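Local coordinates for uncharacterized protein (Deinococcus radiodurans, PDB 2A1V) that is of unknown function but carries the YjbR family fold, in which an antiparallel sheet packs against helices, at residues Cys17-His22 / Leu107-Tyr112; His22-Phe27 / Gly39-Ser44; Leu34-Gly39 / Met46-Asp51; Ser60-Pro65 / Leu113-Lys118; Gln77-Gly82 / His89-Thr94. All blocks are in the same frame, centred on the assembly; numbering follows the deposited sequence.

In the fold
The five contacts follow one antiparallel sheet from edge to edge and onto the helices beside it. In chain order its strands run 23-26, 33-38, 43-51, 58-62, 79-81 and 90-94; across the sheet the last two change places. Contacts 2 and 3 lie at the end carrying strand 23-26 and share Gly39, whereas contact 5 forms the far edge, its centre about 23 Å from that of contact 2. Helix 101-119 serves both contact 1 and contact 4, whose centres are about 10 Å apart and whose segments alternate along the chain. Late in sequence, that helix thus ties early loop and central strand together within a single compact chain.

Contact 1: residues Cys17-His22 / Leu107-Tyr112; sequences CDELPH and LLRGSY
Tyr112 closes on Leu20 and Pro21 with two different parts of its side chain. Its hydroxyl donates a short hydrogen bond to the carbonyl of Pro21, OH to O 2.6 Å, arriving in the carbonyl plane on a lone pair, while CD of Pro21 also packs against the hydroxyl. Over one face of the ring lies Leu20 CB, 3.9 Å from the ring centroid, a CH-pi contact displaced toward the rim, and Leu20 CD1 continues across to CG and CD2 of Tyr112. The tyrosine CG stands opposite the backbone N (chi1 172°), which sends the ring off helix 101-119 toward the loop between helix 10-17 and strand 23-26. A phenylalanine in place of Tyr112 could keep the packing on Leu20 but would probably leave the Pro21 carbonyl without this donor and the ring less firmly fixed in rotation. About one turn back toward the start of this helix, the contact changes character. Arg109 NH2 meets Glu19 OE1 at 3.1 Å in a salt bridge, within the guanidinium plane but with the carboxylate turned 88° against it; NH1 of the same arginine bonds to the Glu135 carbonyl. Cys17 SG touches both methyls of Leu108, 4.1 Å from CD1. Farther out, a type I turn from Cys17 to Leu20 shapes the loop, and the Tyr47 ring packs edge-to-face with that of Tyr112.

Contact 2: residues His22-Phe27 / Gly39-Ser44; sequences HSLETF and GYLSKS
At the edge of the antiparallel sheet, where strand 23-26 lies beside strand 33-38, the chain turns a corner at Gly39 and comes back through a type I beta turn, Tyr40 to Lys43, into strand 43-51. The residue just before the edge strand, His22, joins this corner through its backbone: Gly39 N donates to His22 O at 3.1 Å, a nearly straight bond with 162° at the hydrogen. CB of His22 rests near Gly39 O at 3.7 Å, but the imidazole leads away, and its NE2 bonds to the Leu128 carbonyl. Leu24 supplies the apolar part. Its two methyls divide the work: CD2 meets CD2 of Leu41 at 3.6 Å, the two side chains crossing at a slant, while CD1 lies 3.9 Å from Ser44 CB and also approaches Gly39 O. Although Leu41 begins by pointing alongside the contact, its end comes in to Leu24, bridging from the turn to the edge strand. The backbone of Gly39, phi 138° and psi -155°, would force any CB against the preceding carbonyl oxygen and against Lys43 O, so the corner calls for glycine. Around it, Lys43 NZ forms a salt bridge with Glu124, and Tyr40 OH bonds to Glu127, attaching the turn to helix 122-128. The chemistry is thus divided: one directional backbone bond sets the position of the corner beside His22, while the Leu24 methyls fill the space between edge strand and turn by undirected van der Waals contact.

Contact 3: residues Leu34-Gly39 / Met46-Asp51; sequences LVFKVG and MYALTD
Phe36 N donates to Ala48 O at 2.9 Å, and the carbonyl of the same phenylalanine accepts from Tyr47 N at 2.9 Å, both bonds nearly straight at 169°. Together they frame a classic beta bulge in the hairpin of strands 33-38 and 43-51: Tyr47 and Ala48 both stand opposite Phe36, and the pairing shifts by one residue before Lys37 meets Met46. On the other side of the bulge, Leu34 and Thr50 form a hydrogen-bonded pair through both backbone bonds. The extra residue brings the Tyr47 ring across the neighbouring strand. With CG set between the backbone N and the carbonyl carbon (chi1 71°), the ring lies over Phe36 CB, which sits 3.9 Å from its centroid in a CH-pi contact; Val38 CG1 approaches CD2 of the same ring crosswise. The Tyr47 hydroxyl reaches Ser23 OG, tying strand 43-51 to the sheet edge. Phe36, in turn, presents its ring edge to the Ala48 carbonyl, and its CD1 meets Ala48 CB at 4.0 Å. The face bearing Leu34, Phe36, Ala48 and Thr50 lies toward helix 10-17, with Leu108 of helix 101-119 against Ala48. On the other face, Lys37 CG packs along the Met46 backbone, and Val35 CG1 rests 3.8 Å from Met46 CB, with the methionine CE curling back toward the same methyl.

Contact 4: residues Ser60-Pro65 / Leu113-Lys118; sequences SLKVDP and LLVTKK
Strand 60-62 and helix segment 113-118 come nearest at Lys62 and Leu114, whose CA atoms stand 7.3 Å apart, so side chains bridge the gap. Lys62 makes the approach with its aliphatic stem. Its CD meets Val115 CG2 at 3.6 Å and its CB meets Leu114 CD2 at 3.8 Å, the lysine crossing each of these side chains at about a right angle. Lys62 CD already lies 4.1 Å from Leu114 CD2, and a bend at chi3 (68°) folds CE back so that it too passes this methyl. The other leucine methyl, CD1, reaches farther along the chain to the peptide between Val63 and Asp64, 3.7 Å from Asp64 N. Leu114 thus straddles the strand's exit, one methyl on the lysine stem and one on the backbone, by van der Waals contact alone. Asp64 then occupies the N-cap of helix 65-74, its OD2 bonded to Arg67 N. Ser111 OG, a turn earlier on the long helix, bonds to Lys62 N, while Trp90 of strand 90-94 packs against Lys62 as well. Val115 continues to Tyr47 and Arg45, placing helix 101-119 across strands 43-51 and 58-62 of the sheet.

Contact 5: residues Gln77-Gly82 / His89-Thr94; sequences QSIAPG and HWVTVT
This is backbone pairing at one edge of the antiparallel sheet, where the short outermost strand 79-81 lies against strand 90-94. Ala80 and Thr92 form the central hydrogen-bonded pair: Ala80 N donates to Thr92 O and Thr92 N to Ala80 O, both at 2.9 Å. Beyond them Thr94 N bonds to Ser78 O, and at the other end Gly82 N donates to Trp90 O at 2.7 Å, but from well above the carbonyl plane, with a bent 132° angle at the hydrogen. A CB on Gly82 would run into Trp90 CB, so only glycine's bare CA fits this close passage. Ile79 carries the apolar contact by splitting its branches: CG2 meets Val91 CB at 3.8 Å, crossing it at a slant, whereas Ile79 CG1 lies 4.1 Å from Val93 CG1 and close to the other Val93 methyl, pointing the same way. Its CG2 is opposite the backbone N and CG1 opposite the carbonyl carbon (chi1 -55°), so the two branches diverge toward the two valines. Replacing Ile79 with an alanine would remove both branches and would probably leave a gap between Val91, Val93 and Leu71 of the covering helix 65-74. Thr92 OG1 lies near Gly82 CA and bonds to Ser60 OG, linking the pair to strand 58-62. One water bridges the segments, donating to Gln77 O and hydrogen-bonded to Thr94 OG1 at 2.7 Å. Consecutive in the chain and paired antiparallel, with the usual CA-H...O contacts, strands 79-81 and 90-94 form a beta hairpin at the sheet edge.

Contact 1: residues Cys17-His22 / Leu107-Tyr112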
# COMPACT_ATOMS: atom_id res chain seq x y z
N CYS A 17 7.61 3.56 -1.82
CA CYS A 17 6.91 4.65 -1.10
C CYS A 17 7.69 5.97 -1.05
O CYS A 17 7.10 7.01 -1.00
CB CYS A 17 6.48 4.17 0.31
SG CYS A 17 5.36 2.80 0.21
N ASP A 18 9.02 5.89 -1.08
CA ASP A 18 9.90 7.06 -1.08
C ASP A 18 9.64 7.95 -2.31
O ASP A 18 9.91 9.14 -2.26
CB ASP A 18 11.39 6.66 -1.11
CG ASP A 18 11.95 6.27 0.25
OD1 ASP A 18 11.29 6.42 1.30
OD2 ASP A 18 13.09 5.79 0.27
N GLU A 19 9.17 7.36 -3.40
CA GLU A 19 8.84 8.11 -4.63
C GLU A 19 7.43 8.74 -4.69
O GLU A 19 7.12 9.44 -5.67
CB GLU A 19 8.84 7.18 -5.81
CG GLU A 19 9.96 6.24 -5.90
CD GLU A 19 9.58 5.14 -6.86
OE1 GLU A 19 8.32 5.02 -7.05
OE2 GLU A 19 10.48 4.42 -7.38
N LEU A 20 6.58 8.41 -3.72
CA LEU A 20 5.19 8.85 -3.74
C LEU A 20 5.12 10.17 -2.97
O LEU A 20 5.65 10.28 -1.87
CB LEU A 20 4.29 7.82 -3.11
CG LEU A 20 4.46 6.43 -3.68
CD1 LEU A 20 3.66 5.35 -2.93
CD2 LEU A 20 4.13 6.47 -5.17
N PRO A 21 4.52 11.19 -3.61
CA PRO A 21 4.45 12.51 -3.02
C PRO A 21 3.69 12.54 -1.71
O PRO A 21 2.60 11.96 -1.59
CB PRO A 21 3.71 13.34 -4.10
CG PRO A 21 3.99 12.61 -5.38
CD PRO A 21 3.92 11.18 -4.97
N HIS A 22 4.29 13.27 -0.77
CA HIS A 22 3.78 13.47 0.59
C HIS A 22 3.55 12.19 1.42
O HIS A 22 2.60 12.12 2.24
CB HIS A 22 2.55 14.33 0.56
CG HIS A 22 2.73 15.60 -0.18
ND1 HIS A 22 3.39 16.69 0.37
CD2 HIS A 22 2.35 15.97 -1.43
CE1 HIS A 22 3.39 17.68 -0.51
NE2 HIS A 22 2.76 17.27 -1.60
N LEU A 107 -0.23 -2.81 -6.71
CA LEU A 107 -1.26 -2.77 -5.66
C LEU A 107 -0.87 -1.75 -4.64
O LEU A 107 -1.73 -1.02 -4.15
CB LEU A 107 -1.49 -4.11 -4.99
CG LEU A 107 -2.12 -5.15 -5.91
CD1 LEU A 107 -2.09 -6.53 -5.15
CD2 LEU A 107 -3.47 -4.73 -6.32
N LEU A 108 0.44 -1.63 -4.39
CA LEU A 108 0.94 -0.67 -3.41
C LEU A 108 0.74 0.76 -3.88
O LEU A 108 0.22 1.59 -3.17
CB LEU A 108 2.38 -1.00 -3.10
CG LEU A 108 3.13 -0.07 -2.16
CD1 LEU A 108 2.42 0.17 -0.82
CD2 LEU A 108 4.50 -0.61 -1.97
N ARG A 109 1.06 1.01 -5.14
CA ARG A 109 0.77 2.31 -5.78
C ARG A 109 -0.71 2.55 -5.88
O ARG A 109 -1.15 3.67 -5.65
CB ARG A 109 1.39 2.39 -7.18
CG ARG A 109 2.87 2.44 -7.10
CD ARG A 109 3.56 2.33 -8.47
NE ARG A 109 4.71 3.22 -8.41
CZ ARG A 109 5.01 4.14 -9.32
NH1 ARG A 109 4.28 4.23 -10.45
NH2 ARG A 109 6.06 4.95 -9.10
N GLY A 110 -1.49 1.50 -6.15
CA GLY A 110 -2.93 1.65 -6.21
C GLY A 110 -3.58 2.06 -4.89
O GLY A 110 -4.57 2.83 -4.87
N SER A 111 -3.05 1.50 -3.79
CA SER A 111 -3.59 1.76 -2.45
C SER A 111 -3.38 3.27 -2.10
O SER A 111 -4.30 3.95 -1.71
CB SER A 111 -2.90 0.85 -1.41
OG SER A 111 -3.37 1.12 -0.09
N TYR A 112 -2.16 3.75 -2.32
CA TYR A 112 -1.81 5.18 -2.28
C TYR A 112 -2.78 6.05 -3.08
O TYR A 112 -3.30 7.02 -2.55
CB TYR A 112 -0.35 5.41 -2.77
CG TYR A 112 0.07 6.86 -2.95
CD1 TYR A 112 -0.21 7.52 -4.11
CD2 TYR A 112 0.68 7.57 -1.91
CE1 TYR A 112 0.11 8.85 -4.26
CE2 TYR A 112 1.04 8.89 -2.04
CZ TYR A 112 0.75 9.53 -3.24
OH TYR A 112 1.09 10.84 -3.42

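Contact 2: residues His22-Phe27 / Gly39-Ser44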
# COMPACT_ATOMS: atom_id res chain seq x y z
N HIS A 22 4.29 13.27 -0.77
CA HIS A 22 3.78 13.47 0.59
C HIS A 22 3.55 12.19 1.42
O HIS A 22 2.60 12.12 2.24
CB HIS A 22 2.55 14.33 0.56
CG HIS A 22 2.73 15.60 -0.18
ND1 HIS A 22 3.39 16.69 0.37
CD2 HIS A 22 2.35 15.97 -1.43
CE1 HIS A 22 3.39 17.68 -0.51
NE2 HIS A 22 2.76 17.27 -1.60
N SER A 23 4.44 11.21 1.22
CA SER A 23 4.35 9.98 1.95
C SER A 23 5.27 10.13 3.16
O SER A 23 6.27 10.86 3.12
CB SER A 23 4.71 8.76 1.13
OG SER A 23 4.75 7.60 1.96
N LEU A 24 4.88 9.46 4.24
CA LEU A 24 5.54 9.59 5.56
C LEU A 24 5.46 8.24 6.29
O LEU A 24 4.41 7.57 6.29
CB LEU A 24 4.74 10.60 6.41
CG LEU A 24 4.38 12.00 5.85
CD1 LEU A 24 2.95 12.48 6.26
CD2 LEU A 24 5.45 13.01 6.29
N GLU A 25 6.58 7.83 6.88
CA GLU A 25 6.67 6.64 7.68
C GLU A 25 6.54 6.96 9.16
O GLU A 25 7.07 7.95 9.64
CB GLU A 25 8.01 5.98 7.47
CG GLU A 25 8.18 5.42 6.08
CD GLU A 25 9.58 4.82 5.90
OE1 GLU A 25 10.19 4.51 6.92
OE2 GLU A 25 10.05 4.65 4.77
N THR A 26 5.79 6.12 9.86
CA THR A 26 5.59 6.22 11.30
C THR A 26 5.36 4.82 11.87
O THR A 26 5.14 3.85 11.11
CB THR A 26 4.37 7.10 11.74
OG1 THR A 26 3.17 6.71 11.04
CG2 THR A 26 4.65 8.56 11.55
N PHE A 27 5.45 4.74 13.19
CA PHE A 27 5.15 3.55 13.98
C PHE A 27 4.12 3.98 15.06
O PHE A 27 4.50 4.22 16.19
CB PHE A 27 6.43 3.03 14.66
CG PHE A 27 7.40 2.34 13.74
CD1 PHE A 27 7.30 0.99 13.51
CD2 PHE A 27 8.41 3.04 13.14
CE1 PHE A 27 8.21 0.33 12.70
CE2 PHE A 27 9.33 2.39 12.29
CZ PHE A 27 9.24 1.04 12.09
N GLY A 39 -0.31 12.70 3.05
CA GLY A 39 -1.03 13.96 3.21
C GLY A 39 -0.27 15.05 3.90
O GLY A 39 0.94 15.08 3.83
N TYR A 40 -0.98 15.98 4.53
CA TYR A 40 -0.32 17.07 5.27
C TYR A 40 0.24 16.48 6.56
O TYR A 40 -0.18 15.41 7.05
CB TYR A 40 -1.30 18.24 5.60
CG TYR A 40 -2.15 18.80 4.44
CD1 TYR A 40 -3.33 18.12 4.01
CD2 TYR A 40 -1.80 20.00 3.80
CE1 TYR A 40 -4.16 18.64 2.98
CE2 TYR A 40 -2.60 20.53 2.76
CZ TYR A 40 -3.78 19.85 2.33
OH TYR A 40 -4.57 20.36 1.29
N LEU A 41 1.19 17.17 7.12
CA LEU A 41 1.68 16.82 8.43
C LEU A 41 0.55 16.89 9.45
O LEU A 41 0.54 16.09 10.36
CB LEU A 41 2.93 17.66 8.79
CG LEU A 41 4.26 17.15 8.22
CD1 LEU A 41 5.44 17.96 8.85
CD2 LEU A 41 4.48 15.63 8.49
N SER A 42 -0.44 17.76 9.26
CA SER A 42 -1.58 17.82 10.18
C SER A 42 -2.80 16.97 9.80
O SER A 42 -3.82 16.96 10.52
CB SER A 42 -2.04 19.27 10.36
OG SER A 42 -2.69 19.74 9.18
N LYS A 43 -2.74 16.29 8.66
CA LYS A 43 -3.84 15.43 8.20
C LYS A 43 -3.30 14.41 7.20
O LYS A 43 -3.24 14.68 6.03
CB LYS A 43 -4.96 16.25 7.57
CG LYS A 43 -6.25 15.43 7.24
CD LYS A 43 -6.95 16.02 5.98
CE LYS A 43 -7.81 14.99 5.20
NZ LYS A 43 -8.74 15.66 4.28
N SER A 44 -2.92 13.24 7.68
CA SER A 44 -2.39 12.21 6.82
C SER A 44 -3.14 10.90 7.01
O SER A 44 -3.56 10.58 8.11
CB SER A 44 -0.87 12.04 7.04
OG SER A 44 -0.59 11.63 8.34

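Contact 3: residues Leu34-Gly39 / Met46-Asp51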
# COMPACT_ATOMS: atom_id res chain seq x y z
N LEU A 34 5.18 -0.70 10.93
CA LEU A 34 5.47 0.41 10.06
C LEU A 34 4.22 0.80 9.23
O LEU A 34 3.60 -0.02 8.56
CB LEU A 34 6.61 0.03 9.12
CG LEU A 34 7.14 1.10 8.17
CD1 LEU A 34 7.72 2.38 8.88
CD2 LEU A 34 8.20 0.44 7.30
N VAL A 35 3.88 2.09 9.32
CA VAL A 35 2.70 2.65 8.66
C VAL A 35 3.12 3.76 7.70
O VAL A 35 3.86 4.67 8.04
CB VAL A 35 1.69 3.16 9.69
CG1 VAL A 35 0.39 3.60 9.02
CG2 VAL A 35 1.37 2.09 10.74
N PHE A 36 2.69 3.62 6.46
CA PHE A 36 2.88 4.64 5.43
C PHE A 36 1.59 5.42 5.31
O PHE A 36 0.50 4.86 5.12
CB PHE A 36 3.26 4.04 4.08
CG PHE A 36 4.48 3.20 4.12
CD1 PHE A 36 4.41 1.84 4.42
CD2 PHE A 36 5.73 3.76 3.83
CE1 PHE A 36 5.55 1.04 4.46
CE2 PHE A 36 6.88 2.98 3.82
CZ PHE A 36 6.80 1.62 4.15
N LYS A 37 1.72 6.74 5.45
CA LYS A 37 0.59 7.65 5.41
C LYS A 37 0.89 8.71 4.35
O LYS A 37 2.05 9.00 4.04
CB LYS A 37 0.37 8.28 6.79
CG LYS A 37 -0.14 7.29 7.87
CD LYS A 37 -0.29 7.94 9.26
CE LYS A 37 -1.13 7.10 10.24
NZ LYS A 37 -1.26 7.64 11.66
N VAL A 38 -0.17 9.26 3.76
CA VAL A 38 -0.07 10.32 2.79
C VAL A 38 -0.89 11.53 3.26
O VAL A 38 -2.01 11.40 3.80
CB VAL A 38 -0.54 9.84 1.37
CG1 VAL A 38 -1.95 9.27 1.40
CG2 VAL A 38 -0.48 10.93 0.35
N GLY A 39 -0.31 12.70 3.05
CA GLY A 39 -1.03 13.96 3.21
C GLY A 39 -0.27 15.05 3.90
O GLY A 39 0.94 15.08 3.83
N MET A 46 -3.42 6.65 6.26
CA MET A 46 -2.70 5.40 6.01
C MET A 46 -3.08 4.71 4.69
O MET A 46 -4.25 4.63 4.33
CB MET A 46 -2.83 4.42 7.19
CG MET A 46 -4.21 4.01 7.52
SD MET A 46 -4.46 3.24 9.18
CE MET A 46 -3.33 1.91 9.08
N TYR A 47 -2.06 4.22 3.98
CA TYR A 47 -2.29 3.50 2.75
C TYR A 47 -1.55 2.16 2.67
O TYR A 47 -1.80 1.41 1.73
CB TYR A 47 -1.97 4.39 1.53
CG TYR A 47 -0.51 4.69 1.30
CD1 TYR A 47 0.30 3.81 0.59
CD2 TYR A 47 0.08 5.86 1.83
CE1 TYR A 47 1.66 4.08 0.41
CE2 TYR A 47 1.42 6.13 1.65
CZ TYR A 47 2.20 5.25 0.92
OH TYR A 47 3.54 5.52 0.73
N ALA A 48 -0.59 1.91 3.56
CA ALA A 48 0.08 0.61 3.61
C ALA A 48 0.63 0.38 5.02
O ALA A 48 0.99 1.34 5.69
CB ALA A 48 1.14 0.52 2.63
N LEU A 49 0.66 -0.87 5.47
CA LEU A 49 1.23 -1.19 6.77
C LEU A 49 1.93 -2.55 6.72
O LEU A 49 1.47 -3.48 6.00
CB LEU A 49 0.16 -1.30 7.87
CG LEU A 49 -0.99 -0.37 8.13
CD1 LEU A 49 -2.02 -0.34 6.97
CD2 LEU A 49 -1.62 -0.88 9.46
N THR A 50 2.99 -2.71 7.49
CA THR A 50 3.59 -4.04 7.65
C THR A 50 4.29 -4.15 9.00
O THR A 50 4.81 -3.16 9.49
CB THR A 50 4.62 -4.38 6.50
OG1 THR A 50 4.95 -5.80 6.48
CG2 THR A 50 5.86 -3.52 6.63
N ASP A 51 4.32 -5.36 9.57
CA ASP A 51 4.98 -5.62 10.84
C ASP A 51 6.38 -6.13 10.49
O ASP A 51 6.57 -7.25 9.96
CB ASP A 51 4.17 -6.61 11.68
CG ASP A 51 4.84 -6.97 12.98
OD1 ASP A 51 5.99 -6.53 13.29
OD2 ASP A 51 4.19 -7.76 13.71

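Contact 4: residues Ser60-Pro65 / Leu113-Lys118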
# COMPACT_ATOMS: atom_id res chain seq x y z
N SER A 60 -0.28 -5.07 4.31
CA SER A 60 -1.67 -4.64 4.27
C SER A 60 -1.81 -3.37 3.42
O SER A 60 -1.07 -2.43 3.59
CB SER A 60 -2.21 -4.41 5.69
OG SER A 60 -2.36 -5.64 6.42
N LEU A 61 -2.82 -3.38 2.58
CA LEU A 61 -3.05 -2.30 1.64
C LEU A 61 -4.54 -2.21 1.27
O LEU A 61 -5.31 -3.13 1.52
CB LEU A 61 -2.15 -2.48 0.39
CG LEU A 61 -2.20 -3.77 -0.44
CD1 LEU A 61 -3.38 -3.81 -1.37
CD2 LEU A 61 -0.91 -3.93 -1.25
N LYS A 62 -4.92 -1.06 0.70
CA LYS A 62 -6.31 -0.77 0.35
C LYS A 62 -6.55 -1.11 -1.09
O LYS A 62 -5.68 -0.85 -1.96
CB LYS A 62 -6.68 0.71 0.56
CG LYS A 62 -6.40 1.24 1.94
CD LYS A 62 -7.36 2.37 2.40
CE LYS A 62 -8.80 1.95 2.62
NZ LYS A 62 -9.56 3.06 3.28
N VAL A 63 -7.74 -1.64 -1.34
CA VAL A 63 -8.14 -2.13 -2.67
C VAL A 63 -9.61 -1.86 -2.88
O VAL A 63 -10.36 -1.83 -1.93
CB VAL A 63 -7.96 -3.68 -2.84
CG1 VAL A 63 -6.52 -4.09 -2.89
CG2 VAL A 63 -8.71 -4.44 -1.75
N ASP A 64 -10.02 -1.64 -4.12
CA ASP A 64 -11.45 -1.56 -4.44
C ASP A 64 -12.10 -2.92 -4.02
O ASP A 64 -11.51 -3.93 -4.26
CB ASP A 64 -11.58 -1.32 -5.93
CG ASP A 64 -12.94 -1.65 -6.45
OD1 ASP A 64 -13.88 -0.87 -6.22
OD2 ASP A 64 -13.07 -2.69 -7.12
N PRO A 65 -13.25 -2.92 -3.33
CA PRO A 65 -13.86 -4.17 -2.85
C PRO A 65 -13.97 -5.28 -3.90
O PRO A 65 -13.65 -6.41 -3.62
CB PRO A 65 -15.23 -3.71 -2.38
CG PRO A 65 -14.98 -2.30 -1.87
CD PRO A 65 -14.02 -1.73 -2.87
N LEU A 113 -2.99 5.72 -4.35
CA LEU A 113 -3.91 6.51 -5.21
C LEU A 113 -5.34 6.54 -4.70
O LEU A 113 -6.01 7.60 -4.68
CB LEU A 113 -3.91 6.02 -6.64
CG LEU A 113 -2.67 6.48 -7.41
CD1 LEU A 113 -2.51 5.62 -8.73
CD2 LEU A 113 -2.74 7.98 -7.71
N LEU A 114 -5.80 5.38 -4.27
CA LEU A 114 -7.16 5.25 -3.77
C LEU A 114 -7.30 6.15 -2.56
O LEU A 114 -8.28 6.86 -2.40
CB LEU A 114 -7.41 3.78 -3.42
CG LEU A 114 -8.65 3.21 -2.79
CD1 LEU A 114 -8.69 1.67 -3.13
CD2 LEU A 114 -8.65 3.44 -1.30
N VAL A 115 -6.33 6.09 -1.67
CA VAL A 115 -6.38 6.93 -0.49
C VAL A 115 -6.39 8.44 -0.82
O VAL A 115 -7.16 9.17 -0.24
CB VAL A 115 -5.31 6.56 0.56
CG1 VAL A 115 -5.29 7.57 1.67
CG2 VAL A 115 -5.55 5.16 1.11
N THR A 116 -5.55 8.87 -1.74
CA THR A 116 -5.60 10.25 -2.21
C THR A 116 -6.95 10.65 -2.79
O THR A 116 -7.37 11.78 -2.64
CB THR A 116 -4.49 10.60 -3.20
OG1 THR A 116 -4.67 9.90 -4.43
CG2 THR A 116 -3.12 10.22 -2.71
N LYS A 117 -7.60 9.71 -3.47
CA LYS A 117 -8.92 9.94 -4.02
C LYS A 117 -10.00 9.96 -2.96
O LYS A 117 -10.83 10.83 -2.96
CB LYS A 117 -9.26 8.93 -5.12
CG LYS A 117 -8.47 9.04 -6.41
CD LYS A 117 -8.17 10.48 -6.78
CE LYS A 117 -7.80 10.63 -8.25
NZ LYS A 117 -7.15 9.45 -8.87
N LYS A 118 -9.97 8.99 -2.05
CA LYS A 118 -11.06 8.87 -1.07
C LYS A 118 -10.92 9.79 0.13
O LYS A 118 -11.95 10.23 0.67
CB LYS A 118 -11.25 7.42 -0.62
CG LYS A 118 -12.42 7.22 0.38
CD LYS A 118 -13.79 7.29 -0.36
CE LYS A 118 -14.93 7.78 0.56
NZ LYS A 118 -14.91 9.30 0.81

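Contact 5: residues Gln77-Gly82 / His89-Thr94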
# COMPACT_ATOMS: atom_id res chain seq x y z
N GLN A 77 -4.08 -18.61 -0.82
CA GLN A 77 -3.09 -18.94 0.18
C GLN A 77 -2.23 -17.73 0.59
O GLN A 77 -1.56 -17.82 1.57
CB GLN A 77 -2.19 -20.09 -0.30
CG GLN A 77 -2.80 -21.45 -0.02
CD GLN A 77 -4.01 -21.72 -0.88
OE1 GLN A 77 -3.89 -21.82 -2.10
NE2 GLN A 77 -5.18 -21.78 -0.27
N SER A 78 -2.26 -16.62 -0.18
CA SER A 78 -1.32 -15.48 -0.04
C SER A 78 -1.97 -14.10 0.21
O SER A 78 -1.29 -13.12 0.64
CB SER A 78 -0.44 -15.37 -1.27
OG SER A 78 0.46 -16.45 -1.34
N ILE A 79 -3.28 -14.02 -0.03
CA ILE A 79 -4.01 -12.77 0.17
C ILE A 79 -5.23 -13.03 1.01
O ILE A 79 -6.06 -13.80 0.60
CB ILE A 79 -4.42 -12.14 -1.13
CG1 ILE A 79 -3.17 -11.93 -2.02
CG2 ILE A 79 -5.19 -10.76 -0.86
CD1 ILE A 79 -3.42 -11.14 -3.23
N ALA A 80 -5.29 -12.39 2.18
CA ALA A 80 -6.31 -12.54 3.19
C ALA A 80 -7.06 -11.22 3.44
O ALA A 80 -6.56 -10.14 3.15
CB ALA A 80 -5.64 -13.00 4.52
N PRO A 81 -8.24 -11.31 4.07
CA PRO A 81 -8.92 -10.09 4.49
C PRO A 81 -7.98 -9.27 5.41
O PRO A 81 -7.18 -9.86 6.12
CB PRO A 81 -10.15 -10.64 5.25
CG PRO A 81 -10.41 -11.98 4.59
CD PRO A 81 -8.99 -12.52 4.48
N GLY A 82 -8.05 -7.93 5.39
CA GLY A 82 -7.14 -7.12 6.17
C GLY A 82 -7.09 -7.42 7.66
O GLY A 82 -8.06 -7.31 8.36
N HIS A 89 -12.27 -2.94 2.81
CA HIS A 89 -11.35 -2.12 2.00
C HIS A 89 -9.89 -2.52 2.00
O HIS A 89 -9.14 -2.14 1.10
CB HIS A 89 -11.49 -0.66 2.41
CG HIS A 89 -12.89 -0.14 2.26
ND1 HIS A 89 -13.41 0.21 1.05
CD2 HIS A 89 -13.88 0.06 3.16
CE1 HIS A 89 -14.65 0.63 1.20
NE2 HIS A 89 -14.96 0.56 2.48
N TRP A 90 -9.50 -3.31 2.98
CA TRP A 90 -8.08 -3.77 3.15
C TRP A 90 -7.86 -5.27 2.97
O TRP A 90 -8.63 -6.10 3.44
CB TRP A 90 -7.61 -3.47 4.55
CG TRP A 90 -7.47 -2.05 4.89
CD1 TRP A 90 -8.44 -1.25 5.31
CD2 TRP A 90 -6.28 -1.26 4.84
NE1 TRP A 90 -7.95 -0.00 5.59
CE2 TRP A 90 -6.62 0.03 5.31
CE3 TRP A 90 -4.95 -1.51 4.46
CZ2 TRP A 90 -5.70 1.08 5.36
CZ3 TRP A 90 -4.02 -0.45 4.53
CH2 TRP A 90 -4.41 0.82 4.97
N VAL A 91 -6.78 -5.61 2.30
CA VAL A 91 -6.30 -7.00 2.24
C VAL A 91 -4.89 -7.04 2.81
O VAL A 91 -4.23 -6.00 2.88
CB VAL A 91 -6.28 -7.57 0.80
CG1 VAL A 91 -7.75 -7.75 0.23
CG2 VAL A 91 -5.36 -6.71 -0.16
N THR A 92 -4.43 -8.23 3.18
CA THR A 92 -3.07 -8.44 3.70
C THR A 92 -2.43 -9.52 2.80
O THR A 92 -3.00 -10.58 2.57
CB THR A 92 -3.12 -8.84 5.27
OG1 THR A 92 -3.60 -7.73 6.02
CG2 THR A 92 -1.76 -9.26 5.82
N VAL A 93 -1.30 -9.16 2.20
CA VAL A 93 -0.55 -9.99 1.27
C VAL A 93 0.75 -10.46 1.90
O VAL A 93 1.56 -9.62 2.41
CB VAL A 93 -0.15 -9.21 -0.00
CG1 VAL A 93 0.41 -10.14 -1.02
CG2 VAL A 93 -1.35 -8.53 -0.57
N THR A 94 0.96 -11.78 1.86
CA THR A 94 2.22 -12.34 2.33
C THR A 94 3.32 -12.10 1.30
O THR A 94 3.18 -12.49 0.14
CB THR A 94 2.05 -13.86 2.62
OG1 THR A 94 0.85 -14.05 3.38
CG2 THR A 94 3.24 -14.43 3.41
O HOH W 1 0.83 -16.70 3.45